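Local coordinates for phosphogluconate dehydrogenase NAD-binding putative C-terminal domain-containing protein (Sinorhizobium meliloti, PDB 4EZB) that is of unknown function but is probably an oxidoreductase with a Rossmann-type dinucleotide-binding domain, at residues G97-T100 / K101-A105; V147-V151 / P152-E156. All blocks are in the same frame, centred on the assembly; numbering follows the deposited sequence.

Interaction 1: G97-T100 / K101-A105; sequences GAAT and KAVAA
Val103 N points straight at Ala99 O, 2.9 Å away with an N-H...O angle of 178°, the first full alpha-helical bond at the start of this helix. Ala104 N to Thr100 O, at 3.0 Å, adds the next. Before them the chain is wound tighter: Thr100 N reaches Gly97 O at 3.1 Å, a 3-10 closure. The hydroxyl of Thr100 doubles that grip. With chi1 at -62°, OG1 lies beside its own backbone N, which lets it donate to the same oxygen, Gly97 O, at 2.8 Å and from the same face of the carbonyl plane. A valine here would probably leave Gly97 O with the backbone N-H alone and loosen the hold on the 3-10 turn.

Where the two windings join, water fills the seam. Ala98 O receives hydrogen bonds from two waters, one accepting from Lys101 N and the other from Ala102 N. The second water sits 2.8 Å from Ala98 O and 2.9 Å from Ala102 N, standing in for the direct alpha-helical bond between them.

Apolar contact is slight: Ala99 CB lies alongside Val103 CG2 at 4.3 Å, and Val103 CG2 also rests near Ala99 O.

The turn follows strand 90-93 and opens helix 100-107. Thr100, Lys101 and Ala104 lean on helix 125-136 through Thr127, Leu130, Ala131 and Ala134, while Thr100 and Val103 also reach strand 116-119 at Asp119 and Phe117.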
# COMPACT_ATOMS: atom_id res chain seq x y z
N GLY A 97 -29.13 -0.79 -2.69
CA GLY A 97 -28.49 0.04 -1.69
C GLY A 97 -29.33 1.24 -1.29
O GLY A 97 -29.58 1.45 -0.10
N ALA A 98 -29.78 2.00 -2.29
CA ALA A 98 -30.52 3.23 -2.06
C ALA A 98 -31.75 3.00 -1.19
O ALA A 98 -32.10 3.87 -0.40
CB ALA A 98 -30.93 3.88 -3.38
N ALA A 99 -32.39 1.84 -1.33
CA ALA A 99 -33.65 1.58 -0.63
C ALA A 99 -33.51 1.09 0.83
O ALA A 99 -34.52 0.93 1.52
CB ALA A 99 -34.52 0.63 -1.44
N THR A 100 -32.28 0.88 1.29
CA THR A 100 -32.01 0.28 2.61
C THR A 100 -32.90 0.79 3.78
O THR A 100 -33.60 0.02 4.43
CB THR A 100 -30.51 0.36 2.97
OG1 THR A 100 -29.75 -0.40 2.02
CG2 THR A 100 -30.23 -0.24 4.34
N LYS A 101 -32.86 2.09 4.02
CA LYS A 101 -33.56 2.74 5.14
C LYS A 101 -35.07 2.64 4.99
O LYS A 101 -35.78 2.20 5.91
CB LYS A 101 -33.15 4.22 5.25
CG LYS A 101 -31.71 4.45 5.72
CD LYS A 101 -31.35 5.93 5.81
CE LYS A 101 -31.03 6.52 4.44
NZ LYS A 101 -30.83 8.00 4.46
N ALA A 102 -35.55 3.01 3.80
CA ALA A 102 -36.96 2.86 3.44
C ALA A 102 -37.48 1.46 3.76
O ALA A 102 -38.46 1.32 4.48
CB ALA A 102 -37.17 3.18 1.96
N VAL A 103 -36.79 0.44 3.26
CA VAL A 103 -37.13 -0.95 3.56
C VAL A 103 -37.21 -1.18 5.07
O VAL A 103 -38.25 -1.63 5.58
CB VAL A 103 -36.13 -1.92 2.89
CG1 VAL A 103 -36.23 -3.31 3.48
CG2 VAL A 103 -36.40 -1.95 1.40
N ALA A 104 -36.14 -0.81 5.78
CA ALA A 104 -36.11 -0.96 7.21
C ALA A 104 -37.32 -0.32 7.88
O ALA A 104 -37.95 -0.92 8.76
CB ALA A 104 -34.81 -0.39 7.76
N ALA A 105 -37.66 0.89 7.47
CA ALA A 105 -38.76 1.63 8.06
C ALA A 105 -40.12 0.96 7.81
O ALA A 105 -40.99 1.01 8.69
CB ALA A 105 -38.76 3.07 7.58
O HOH W 1 -31.21 3.98 2.32
O HOH W 2 -34.01 4.07 1.60

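Interaction 2: V147-V151 / P152-E156; sequences VMARV and PPYAE
Tyr154 has its CG turned beside its own backbone N (chi1 -64°), and this lays the ring back along the preceding chain, toward Arg150 and Ala149. Its CD2 edge comes up to Arg150 O at 3.3 Å, near the plane of the ring, and CE2 meets the methyl CB of Ala149 at 4.0 Å. The Arg150 side chain, bent at chi3 (-66°), crosses both prolines at about a right angle. NH1 lies 4.1 Å from Pro152 CG, which sits at the edge of the guanidinium, and a similar distance from Pro153 CD.

Val151 O closes the turn by taking two donors. Ala155 N approaches at 2.7 Å, nearly in line with the carbonyl bond; Tyr154 N, at 2.8 Å, comes from above the carbonyl plane, 44° out of it. Neither proline has an N-H to offer, so the N-H groups of Tyr154 and Ala155 make both bonds.

On the buried side, Val151 packs against Ala35, Ser38 and Ile39 of helix 34-44. The arrangement is a type I beta turn with Pro152 and Pro153 at its corners, with the Ala155 N bond to the same oxygen closing an alpha-turn over it, within the loop joining antiparallel strands 141-147 and 159-163.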
# COMPACT_ATOMS: atom_id res chain seq x y z
N VAL A 147 -22.16 -9.18 3.10
CA VAL A 147 -21.95 -10.32 2.22
C VAL A 147 -20.56 -10.19 1.64
O VAL A 147 -20.20 -9.13 1.15
CB VAL A 147 -23.02 -10.36 1.14
CG1 VAL A 147 -22.88 -11.62 0.28
CG2 VAL A 147 -24.40 -10.27 1.80
N MSE A 148 -19.76 -11.26 1.75
CA MSE A 148 -18.31 -11.16 1.52
C MSE A 148 -17.86 -11.60 0.15
O MSE A 148 -16.69 -11.46 -0.20
CB MSE A 148 -17.53 -12.01 2.53
CG MSE A 148 -17.69 -11.51 3.96
SE MSE A 148 -17.26 -9.58 4.07
CE MSE A 148 -15.39 -9.68 3.43
N ALA A 149 -18.78 -12.15 -0.63
CA ALA A 149 -18.47 -12.58 -1.99
C ALA A 149 -19.71 -12.40 -2.83
O ALA A 149 -20.81 -12.20 -2.30
CB ALA A 149 -18.05 -14.05 -1.98
N ARG A 150 -19.56 -12.50 -4.15
CA ARG A 150 -20.72 -12.57 -5.03
C ARG A 150 -21.52 -13.84 -4.72
O ARG A 150 -20.95 -14.87 -4.34
CB ARG A 150 -20.31 -12.48 -6.50
CG ARG A 150 -19.76 -11.12 -6.89
CD ARG A 150 -20.01 -10.79 -8.36
NE ARG A 150 -19.29 -11.67 -9.28
CZ ARG A 150 -19.82 -12.71 -9.92
NH1 ARG A 150 -21.11 -13.02 -9.76
NH2 ARG A 150 -19.07 -13.45 -10.72
N VAL A 151 -22.84 -13.75 -4.84
CA VAL A 151 -23.75 -14.78 -4.33
C VAL A 151 -23.96 -15.97 -5.28
O VAL A 151 -23.88 -17.13 -4.83
CB VAL A 151 -25.09 -14.17 -3.86
CG1 VAL A 151 -25.94 -15.22 -3.16
CG2 VAL A 151 -24.84 -12.99 -2.92
N PRO A 152 -24.21 -15.70 -6.60
CA PRO A 152 -24.34 -16.78 -7.59
C PRO A 152 -23.36 -17.97 -7.43
O PRO A 152 -23.82 -19.10 -7.34
CB PRO A 152 -24.15 -16.05 -8.92
CG PRO A 152 -24.73 -14.70 -8.68
CD PRO A 152 -24.50 -14.39 -7.22
N PRO A 153 -22.03 -17.72 -7.36
CA PRO A 153 -21.15 -18.90 -7.28
C PRO A 153 -21.21 -19.70 -5.97
O PRO A 153 -20.62 -20.78 -5.89
CB PRO A 153 -19.73 -18.32 -7.48
CG PRO A 153 -19.93 -16.93 -8.01
CD PRO A 153 -21.25 -16.47 -7.43
N TYR A 154 -21.92 -19.19 -4.95
CA TYR A 154 -21.96 -19.82 -3.62
C TYR A 154 -23.35 -20.17 -3.11
O TYR A 154 -23.49 -21.05 -2.26
CB TYR A 154 -21.28 -18.93 -2.59
CG TYR A 154 -19.82 -18.72 -2.84
CD1 TYR A 154 -18.86 -19.52 -2.21
CD2 TYR A 154 -19.38 -17.71 -3.70
CE1 TYR A 154 -17.51 -19.33 -2.44
CE2 TYR A 154 -18.03 -17.51 -3.94
CZ TYR A 154 -17.10 -18.32 -3.30
OH TYR A 154 -15.76 -18.13 -3.53
N ALA A 155 -24.35 -19.45 -3.61
CA ALA A 155 -25.73 -19.55 -3.10
C ALA A 155 -25.81 -19.32 -1.59
O ALA A 155 -25.31 -18.32 -1.10
CB ALA A 155 -26.36 -20.87 -3.50
N GLU A 156 -26.40 -20.26 -0.86
CA GLU A 156 -26.66 -20.07 0.58
C GLU A 156 -25.42 -20.20 1.50
O GLU A 156 -25.53 -20.01 2.73
CB GLU A 156 -27.75 -21.03 1.04
CG GLU A 156 -27.27 -22.43 1.38
CD GLU A 156 -27.09 -23.34 0.17
OE1 GLU A 156 -26.65 -22.87 -0.90
OE2 GLU A 156 -27.38 -24.54 0.31

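In the fold
Interaction 1 comes first along the chain and interaction 2 follows it; their centres lie 21 Å apart and their nearest atoms about 11 Å, without touching. Both grow from one mixed sheet: interaction 1 follows strand 90-93, interaction 2 continues from the end of strand 141-147, and strand 116-119 runs between those two strands. All three strands are parallel, so both segments leave from the same end of the sheet, the C-terminal end of its parallel strands. The side chains of Val103 and Val151 lie near, without touching, the glycine-rich segment with Gly31, Gly33 and Ala36, consistent with a Rossmann-type nucleotide site. Val147 O also hydrogen-bonds Lys195 NZ of helix 190-218, tying the second loop to the helical part of the chain.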